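Local coordinates for putative cell invasion protein with MAC/Perforin domain (Bacteroides thetaiotaomicron VPI-5482, PDB 3KK7) that is of uncertain function but carries a membrane-attack complex/perforin (MACPF) domain, and probably acts at membranes, perhaps in cell invasion, at residues V80-K83 / K84-R88; N172-A176 / P177-R181; M529-L532 / Y533-K537. All blocks are in the same frame, centred on the assembly; numbering follows the deposited sequence.

Contact 1 (V80-K83 / K84-R88)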
loop_
_atom_site.group_PDB
_atom_site.type_symbol
_atom_site.label_atom_id
_atom_site.label_comp_id
_atom_site.label_asym_id
_atom_site.label_seq_id
_atom_site.Cartn_x
_atom_site.Cartn_y
_atom_site.Cartn_z
ATOM N N VAL A 80 -12.177 -0.342 -4.825
ATOM C CA VAL A 80 -12.974 -0.406 -6.039
ATOM C C VAL A 80 -14.439 -0.325 -5.670
ATOM O O VAL A 80 -14.884 -1.011 -4.748
ATOM C CB VAL A 80 -12.718 -1.691 -6.850
ATOM C CG1 VAL A 80 -13.472 -1.615 -8.161
ATOM C CG2 VAL A 80 -11.221 -1.876 -7.124
ATOM N N ASN A 81 -15.180 0.549 -6.360
ATOM C CA ASN A 81 -16.648 0.529 -6.282
ATOM C C ASN A 81 -17.185 -0.635 -7.137
ATOM O O ASN A 81 -17.535 -0.441 -8.305
ATOM C CB ASN A 81 -17.247 1.862 -6.735
ATOM C CG ASN A 81 -18.773 1.913 -6.577
ATOM O OD1 ASN A 81 -19.413 0.894 -6.412
ATOM N ND2 ASN A 81 -19.342 3.103 -6.625
HETATM N N MSE A 82 -17.244 -1.829 -6.527
HETATM C CA MSE A 82 -17.659 -3.074 -7.177
HETATM C C MSE A 82 -19.075 -3.067 -7.719
HETATM O O MSE A 82 -19.324 -3.592 -8.788
HETATM C CB MSE A 82 -17.529 -4.245 -6.203
HETATM C CG MSE A 82 -16.104 -4.585 -5.854
HETATM SE SE MSE A 82 -15.001 -5.171 -7.384
HETATM C CE MSE A 82 -16.060 -6.735 -7.813
ATOM N N LYS A 83 -20.008 -2.506 -6.974
ATOM C CA LYS A 83 -21.373 -2.454 -7.436
ATOM C C LYS A 83 -21.412 -1.650 -8.743
ATOM O O LYS A 83 -22.023 -2.074 -9.718
ATOM C CB LYS A 83 -22.302 -1.860 -6.378
ATOM C CG LYS A 83 -23.721 -1.481 -6.888
ATOM C CD LYS A 83 -24.610 -0.926 -5.763
ATOM C CE LYS A 83 -26.097 -0.864 -6.156
ATOM N NZ LYS A 83 -26.430 0.273 -7.064
ATOM N N LYS A 84 -20.760 -0.500 -8.766
ATOM C CA LYS A 84 -20.760 0.316 -9.977
ATOM C C LYS A 84 -20.047 -0.384 -11.137
ATOM O O LYS A 84 -20.521 -0.362 -12.267
ATOM C CB LYS A 84 -20.118 1.671 -9.727
ATOM C CG LYS A 84 -20.338 2.686 -10.866
ATOM C CD LYS A 84 -19.456 3.918 -10.668
ATOM C CE LYS A 84 -19.755 4.982 -11.712
ATOM N NZ LYS A 84 -19.808 6.351 -11.074
ATOM N N LEU A 85 -18.920 -1.008 -10.855
ATOM C CA LEU A 85 -18.148 -1.694 -11.888
ATOM C C LEU A 85 -18.957 -2.812 -12.513
ATOM O O LEU A 85 -18.985 -2.945 -13.724
ATOM C CB LEU A 85 -16.832 -2.252 -11.324
ATOM C CG LEU A 85 -15.924 -3.076 -12.250
ATOM C CD1 LEU A 85 -15.310 -2.252 -13.358
ATOM C CD2 LEU A 85 -14.834 -3.740 -11.395
ATOM N N LEU A 86 -19.639 -3.594 -11.693
ATOM C CA LEU A 86 -20.302 -4.795 -12.208
ATOM C C LEU A 86 -21.580 -4.457 -12.934
ATOM O O LEU A 86 -22.015 -5.184 -13.806
ATOM C CB LEU A 86 -20.532 -5.821 -11.100
ATOM C CG LEU A 86 -19.251 -6.377 -10.471
ATOM C CD1 LEU A 86 -19.622 -7.299 -9.298
ATOM C CD2 LEU A 86 -18.273 -7.064 -11.487
ATOM N N GLU A 87 -22.155 -3.318 -12.604
ATOM C CA GLU A 87 -23.284 -2.799 -13.346
ATOM C C GLU A 87 -22.978 -2.468 -14.817
ATOM O O GLU A 87 -23.871 -2.516 -15.665
ATOM C CB GLU A 87 -23.869 -1.590 -12.616
ATOM C CG GLU A 87 -24.869 -2.040 -11.508
ATOM C CD GLU A 87 -25.178 -0.955 -10.492
ATOM O OE1 GLU A 87 -24.734 0.211 -10.680
ATOM O OE2 GLU A 87 -25.880 -1.293 -9.511
ATOM N N ARG A 88 -21.719 -2.170 -15.112
ATOM C CA ARG A 88 -21.267 -1.891 -16.474
ATOM C C ARG A 88 -20.561 -3.119 -17.114
ATOM O O ARG A 88 -20.838 -3.468 -18.262
ATOM C CB ARG A 88 -20.326 -0.697 -16.421
ATOM C CG ARG A 88 -19.762 -0.249 -17.731
ATOM C CD ARG A 88 -20.780 0.365 -18.619
ATOM N NE ARG A 88 -20.053 0.784 -19.805
ATOM C CZ ARG A 88 -19.712 2.030 -20.097
ATOM N NH1 ARG A 88 -20.103 3.040 -19.334
ATOM N NH2 ARG A 88 -18.998 2.264 -21.183
#
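Asn81 caps the first turn of helix 82-88 by taking a hydrogen bond from the backbone of Lys84. Its OD1 lies 3.0 Å from Lys84 N, and the bond is nearly straight at the hydrogen (166°). The N-H does not point at a lone pair; Lys84 N sits well above the plane of the amide. The side chain reaches this place because CG is anti to the backbone N (chi1 -176°), which swings the amide forward over the turn. The amide carbon then rests on the CB of Lys84, and the two side chains cross at about a right angle. Lys84 itself runs on to hydrogen-bond Asn486 through NZ.

Along the backbone, Asn81 O accepts from Leu85 N, and Met82 O accepts from Leu86 N at 2.9 Å.

Met82 is a selenomethionine with a chain bent at chi2 and chi3. The bends curl it round so that its end lies beside the next turn. Its CE comes to 3.9 Å from CD1 of Leu86, and its SE lies 4.3 Å from CD2 of Leu85. Val80 CG1 meets the same Leu85 methyl at 4.1 Å. This apolar side faces Ile183 of helix 177-186, Ile93 of strand 93-108 and Leu173 of strand 157-173.

On the exposed side, Lys83 and Glu87 form a salt bridge one turn apart. NZ of Lys83 lies 3.0 Å from OE2 of Glu87, and OE2 receives it on its syn lone pair, the side of the other oxygen. The lysine chain is extended until a last bend at chi4 (-77°) turns NZ onto the carboxylate.

The whole is an asparagine N-cap with an i to i+4 salt bridge, opening a short amphipathic helix beside the MACPF sheet.

Contact 2 (N172-A176 / P177-R181). With EDO (1,2-ethanediol), chain D.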
loop_
_atom_site.group_PDB
_atom_site.type_symbol
_atom_site.label_atom_id
_atom_site.label_comp_id
_atom_site.label_asym_id
_atom_site.label_seq_id
_atom_site.Cartn_x
_atom_site.Cartn_y
_atom_site.Cartn_z
ATOM N N ASN A 172 -12.302 -13.879 -7.771
ATOM C CA ASN A 172 -11.253 -13.128 -8.446
ATOM C C ASN A 172 -11.783 -11.876 -9.115
ATOM O O ASN A 172 -12.863 -11.899 -9.710
ATOM C CB ASN A 172 -10.563 -14.009 -9.476
ATOM C CG ASN A 172 -9.739 -15.109 -8.836
ATOM O OD1 ASN A 172 -10.280 -16.159 -8.455
ATOM N ND2 ASN A 172 -8.427 -14.870 -8.687
ATOM N N LEU A 173 -11.035 -10.781 -8.993
ATOM C CA LEU A 173 -11.286 -9.578 -9.774
ATOM C C LEU A 173 -10.331 -9.628 -10.941
ATOM O O LEU A 173 -9.170 -10.046 -10.786
ATOM C CB LEU A 173 -10.984 -8.317 -8.978
ATOM C CG LEU A 173 -11.111 -6.921 -9.616
ATOM C CD1 LEU A 173 -12.531 -6.548 -9.905
ATOM C CD2 LEU A 173 -10.521 -5.938 -8.605
ATOM N N GLN A 174 -10.820 -9.208 -12.101
ATOM C CA GLN A 174 -10.025 -9.092 -13.312
ATOM C C GLN A 174 -8.829 -8.198 -13.047
ATOM O O GLN A 174 -9.000 -7.100 -12.556
ATOM C CB GLN A 174 -10.893 -8.457 -14.399
ATOM C CG GLN A 174 -10.175 -8.072 -15.688
ATOM C CD GLN A 174 -9.553 -9.249 -16.372
ATOM O OE1 GLN A 174 -8.456 -9.134 -16.905
ATOM N NE2 GLN A 174 -10.232 -10.397 -16.350
ATOM N N THR A 175 -7.625 -8.651 -13.370
ATOM C CA THR A 175 -6.457 -7.810 -13.123
ATOM C C THR A 175 -5.593 -7.473 -14.343
ATOM O O THR A 175 -4.485 -6.967 -14.179
ATOM C CB THR A 175 -5.603 -8.379 -11.974
ATOM O OG1 THR A 175 -5.223 -9.713 -12.283
ATOM C CG2 THR A 175 -6.409 -8.339 -10.648
ATOM N N ALA A 176 -6.087 -7.687 -15.560
ATOM C CA ALA A 176 -5.336 -7.224 -16.720
ATOM C C ALA A 176 -5.081 -5.722 -16.543
ATOM O O ALA A 176 -5.991 -4.966 -16.140
ATOM C CB ALA A 176 -6.057 -7.493 -18.036
ATOM N N PRO A 177 -3.833 -5.294 -16.819
ATOM C CA PRO A 177 -3.441 -3.896 -16.633
ATOM C C PRO A 177 -4.433 -2.916 -17.211
ATOM O O PRO A 177 -4.700 -1.901 -16.579
ATOM C CB PRO A 177 -2.100 -3.793 -17.368
ATOM C CG PRO A 177 -1.510 -5.166 -17.269
ATOM C CD PRO A 177 -2.704 -6.129 -17.284
ATOM N N SER A 178 -4.968 -3.213 -18.389
ATOM C CA SER A 178 -5.956 -2.352 -19.041
ATOM C C SER A 178 -7.290 -2.306 -18.263
ATOM O O SER A 178 -7.986 -1.289 -18.248
ATOM C CB SER A 178 -6.187 -2.802 -20.483
ATOM O OG SER A 178 -5.083 -2.440 -21.330
ATOM N N ALA A 179 -7.645 -3.413 -17.631
ATOM C CA ALA A 179 -8.748 -3.433 -16.706
ATOM C C ALA A 179 -8.444 -2.514 -15.521
ATOM O O ALA A 179 -9.244 -1.659 -15.164
ATOM C CB ALA A 179 -8.982 -4.862 -16.218
ATOM N N LEU A 180 -7.273 -2.695 -14.912
ATOM C CA LEU A 180 -6.922 -1.935 -13.728
ATOM C C LEU A 180 -6.931 -0.447 -14.037
ATOM O O LEU A 180 -7.401 0.376 -13.242
ATOM C CB LEU A 180 -5.577 -2.368 -13.158
ATOM C CG LEU A 180 -5.511 -3.769 -12.523
ATOM C CD1 LEU A 180 -4.166 -3.986 -11.897
ATOM C CD2 LEU A 180 -6.602 -4.013 -11.507
ATOM N N ARG A 181 -6.486 -0.076 -15.215
ATOM C CA ARG A 181 -6.503 1.346 -15.518
ATOM C C ARG A 181 -7.922 1.895 -15.653
ATOM O O ARG A 181 -8.209 2.984 -15.160
ATOM C CB ARG A 181 -5.611 1.676 -16.706
ATOM C CG ARG A 181 -4.165 1.966 -16.240
ATOM C CD ARG A 181 -3.309 2.527 -17.372
ATOM N NE ARG A 181 -3.157 1.506 -18.402
ATOM C CZ ARG A 181 -2.205 0.579 -18.423
ATOM N NH1 ARG A 181 -1.265 0.530 -17.477
ATOM N NH2 ARG A 181 -2.191 -0.315 -19.408
HETATM C C1 EDO D . -4.374 -5.902 -21.306
HETATM O O1 EDO D . -3.901 -5.204 -20.182
HETATM C C2 EDO D . -3.475 -5.448 -22.425
HETATM O O2 EDO D . -2.143 -5.752 -21.982
#
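Gln174 packs against Ala179 across the turn that leads from strand 157-173 of the MACPF sheet into helix 177-186. Ala176 is the N-cap residue and Pro177 opens the first turn.

The apolar contacts are few. Gln174 CG lies 3.5 Å from Ala179 CB, and the CB atoms of Ala176 and Ala179 are 4.3 Å apart. Leu180 makes van der Waals contacts with the loop carbonyls instead: its CG is 3.7 Å from Thr175 O, and its CD2 approaches Gln174 O. Beyond the two segments, Leu180 also touches Phe349, and Ala179 touches Tyr92.

Two hydrogen bonds set the backbone. Ala176 O accepts from Leu180 N, which closes the first turn of the helix. Ala176 N is held by the amide of Gln174, whose OE1 is 3.1 Å away. The glutamine chain reaches forward to Ala176 through a bend at chi2 (61°), with CG anti to the backbone N. Ala176 N sits above the amide plane, not on a lone pair.

The remaining contact is with a bound 1,2-ethanediol, probably from the crystallisation liquor. It meets the N-terminal turn of the helix and lies close to the ring of Pro177. Its O1 accepts from Ser178 N at 2.9 Å (159° at the hydrogen), and Ser178 OG adds a weak bond to the same O1 at 3.2 Å.

Contact 3 (M529-L532 / Y533-K537); sequences MTTL and YQRYK
The ring of Tyr533 lies flat against the backbone of the preceding turn. Thr530 CA stands over one face, 3.6 Å from the ring centroid and 18° off its normal, a CH-pi contact. Met529 O lies over the same face, near CD2. OH of Tyr533 lies 3.2 Å from CG2 of Thr530.

The ring of Tyr536 is used differently. Leu532 CD1 lies over a face, 4.2 Å from the centroid, in a second CH-pi contact. Thr531 O is at the ring's edge, in plane, 3.8 Å from CD1 of Tyr536. The leucine and tyrosine side chains cross at about a right angle.

The first torsion explains the Tyr533 contact. Tyr533 CG stands between the backbone N and the carbonyl carbon (chi1 59°), an uncommon choice in a helix, and this turns the ring back over Met529 and Thr530. With an alanine here the ring is gone, and Thr530 CA and Met529 O would probably lose their aromatic cover, opening a gap toward helix 177-186.

The backbone is helical as far as Arg535. Tyr533 N bonds to Met529 O, and Gln534 N bonds to Thr530 O. Tyr536 N still reaches Leu532 O at 2.8 Å, although Tyr536 is the first residue to leave helical angles. Arg535 N bonds to Thr531 O at 3.0 Å, with a weak second bond to Leu532 O.

Helix 529-535 lies in the D3 region. Met529 and Leu532 pack on strands 480-484 and 489-494, touching Phe482 and Tyr491. Tyr533 faces Arg181 and Ala185 of helix 177-186. Tyr536 rests on Pro495 and Met498, and the chain then enters strand 537-540, an outermost strand of the four-stranded sheet.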
loop_
_atom_site.group_PDB
_atom_site.type_symbol
_atom_site.label_atom_id
_atom_site.label_comp_id
_atom_site.label_asym_id
_atom_site.label_seq_id
_atom_site.Cartn_x
_atom_site.Cartn_y
_atom_site.Cartn_z
HETATM N N MSE A 529 -10.932 9.357 -20.751
HETATM C CA MSE A 529 -10.002 8.929 -19.736
HETATM C C MSE A 529 -8.904 8.071 -20.340
HETATM O O MSE A 529 -7.735 8.198 -19.962
HETATM C CB MSE A 529 -10.710 8.173 -18.610
HETATM C CG MSE A 529 -11.548 9.057 -17.696
HETATM SE SE MSE A 529 -10.604 10.584 -16.921
HETATM C CE MSE A 529 -9.450 9.661 -15.657
ATOM N N THR A 530 -9.261 7.226 -21.301
ATOM C CA THR A 530 -8.300 6.261 -21.821
ATOM C C THR A 530 -7.220 7.032 -22.562
ATOM O O THR A 530 -6.048 6.721 -22.412
ATOM C CB THR A 530 -8.951 5.127 -22.691
ATOM O OG1 THR A 530 -9.367 5.657 -23.943
ATOM C CG2 THR A 530 -10.173 4.493 -22.026
ATOM N N THR A 531 -7.607 8.075 -23.305
ATOM C CA THR A 531 -6.638 8.958 -23.978
ATOM C C THR A 531 -5.732 9.616 -22.946
ATOM O O THR A 531 -4.507 9.659 -23.101
ATOM C CB THR A 531 -7.342 10.044 -24.844
ATOM O OG1 THR A 531 -7.898 9.424 -26.008
ATOM C CG2 THR A 531 -6.373 11.176 -25.270
ATOM N N LEU A 532 -6.317 10.100 -21.868
ATOM C CA LEU A 532 -5.525 10.760 -20.846
ATOM C C LEU A 532 -4.441 9.837 -20.299
ATOM O O LEU A 532 -3.254 10.145 -20.365
ATOM C CB LEU A 532 -6.426 11.252 -19.717
ATOM C CG LEU A 532 -5.854 12.392 -18.878
ATOM C CD1 LEU A 532 -5.548 13.608 -19.801
ATOM C CD2 LEU A 532 -6.840 12.744 -17.737
ATOM N N TYR A 533 -4.822 8.676 -19.792
ATOM C CA TYR A 533 -3.821 7.823 -19.170
ATOM C C TYR A 533 -2.952 7.056 -20.161
ATOM O O TYR A 533 -1.908 6.527 -19.785
ATOM C CB TYR A 533 -4.435 6.883 -18.112
ATOM C CG TYR A 533 -5.530 5.920 -18.551
ATOM C CD1 TYR A 533 -5.271 4.883 -19.449
ATOM C CD2 TYR A 533 -6.805 5.982 -17.988
ATOM C CE1 TYR A 533 -6.256 3.955 -19.807
ATOM C CE2 TYR A 533 -7.804 5.066 -18.357
ATOM C CZ TYR A 533 -7.519 4.056 -19.270
ATOM O OH TYR A 533 -8.495 3.163 -19.650
ATOM N N GLN A 534 -3.368 6.951 -21.411
ATOM C CA GLN A 534 -2.516 6.262 -22.386
ATOM C C GLN A 534 -1.451 7.186 -22.958
ATOM O O GLN A 534 -0.382 6.714 -23.359
ATOM C CB GLN A 534 -3.323 5.630 -23.520
ATOM C CG GLN A 534 -4.109 4.449 -23.056
ATOM C CD GLN A 534 -4.754 3.692 -24.159
ATOM O OE1 GLN A 534 -4.868 4.156 -25.303
ATOM N NE2 GLN A 534 -5.180 2.495 -23.835
ATOM N N ARG A 535 -1.747 8.488 -22.997
ATOM C CA ARG A 535 -0.899 9.440 -23.695
ATOM C C ARG A 535 -0.360 10.549 -22.818
ATOM O O ARG A 535 0.499 11.289 -23.267
ATOM C CB ARG A 535 -1.652 10.027 -24.900
ATOM C CG ARG A 535 -2.004 8.982 -26.025
ATOM C CD ARG A 535 -2.745 9.614 -27.239
ATOM N NE ARG A 535 -2.119 10.889 -27.618
ATOM C CZ ARG A 535 -2.689 11.860 -28.340
ATOM N NH1 ARG A 535 -3.917 11.718 -28.844
ATOM N NH2 ARG A 535 -2.008 12.984 -28.573
ATOM N N TYR A 536 -0.831 10.670 -21.577
ATOM C CA TYR A 536 -0.329 11.718 -20.682
ATOM C C TYR A 536 0.347 11.142 -19.429
ATOM O O TYR A 536 0.143 9.983 -19.074
ATOM C CB TYR A 536 -1.453 12.692 -20.297
ATOM C CG TYR A 536 -1.963 13.521 -21.456
ATOM C CD1 TYR A 536 -2.806 12.970 -22.406
ATOM C CD2 TYR A 536 -1.608 14.857 -21.599
ATOM C CE1 TYR A 536 -3.279 13.718 -23.481
ATOM C CE2 TYR A 536 -2.085 15.634 -22.677
ATOM C CZ TYR A 536 -2.918 15.054 -23.625
ATOM O OH TYR A 536 -3.394 15.780 -24.703
ATOM N N LYS A 537 1.205 11.954 -18.820
ATOM C CA LYS A 537 1.706 11.721 -17.482
ATOM C C LYS A 537 0.795 12.536 -16.570
ATOM O O LYS A 537 0.563 13.711 -16.805
ATOM C CB LYS A 537 3.148 12.206 -17.343
ATOM C CG LYS A 537 4.213 11.385 -18.121
ATOM C CD LYS A 537 4.454 9.993 -17.505
ATOM C CE LYS A 537 5.452 9.189 -18.340
ATOM N NZ LYS A 537 5.910 7.950 -17.635
#

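The three contacts follow one another along the chain. Contacts 1 and 2 lie in the MACPF range, and contact 3 lies in the D3 range. The centres of contacts 1 and 2 are 13 Å apart. They touch where Leu173, at the end of strand 157-173, packs its CD1 on SE of Met82 and CD2 of Leu85. Contact 3 is about 17 Å from contact 2 between centres, and CD of Arg181 packs on the ring of Tyr533. Contacts 1 and 3 do not touch; their nearest atoms are about 9 Å apart. Helix 177-186 thus lies between helix 82-88 and helix 529-535, joining the MACPF part to the C-terminal D3 part.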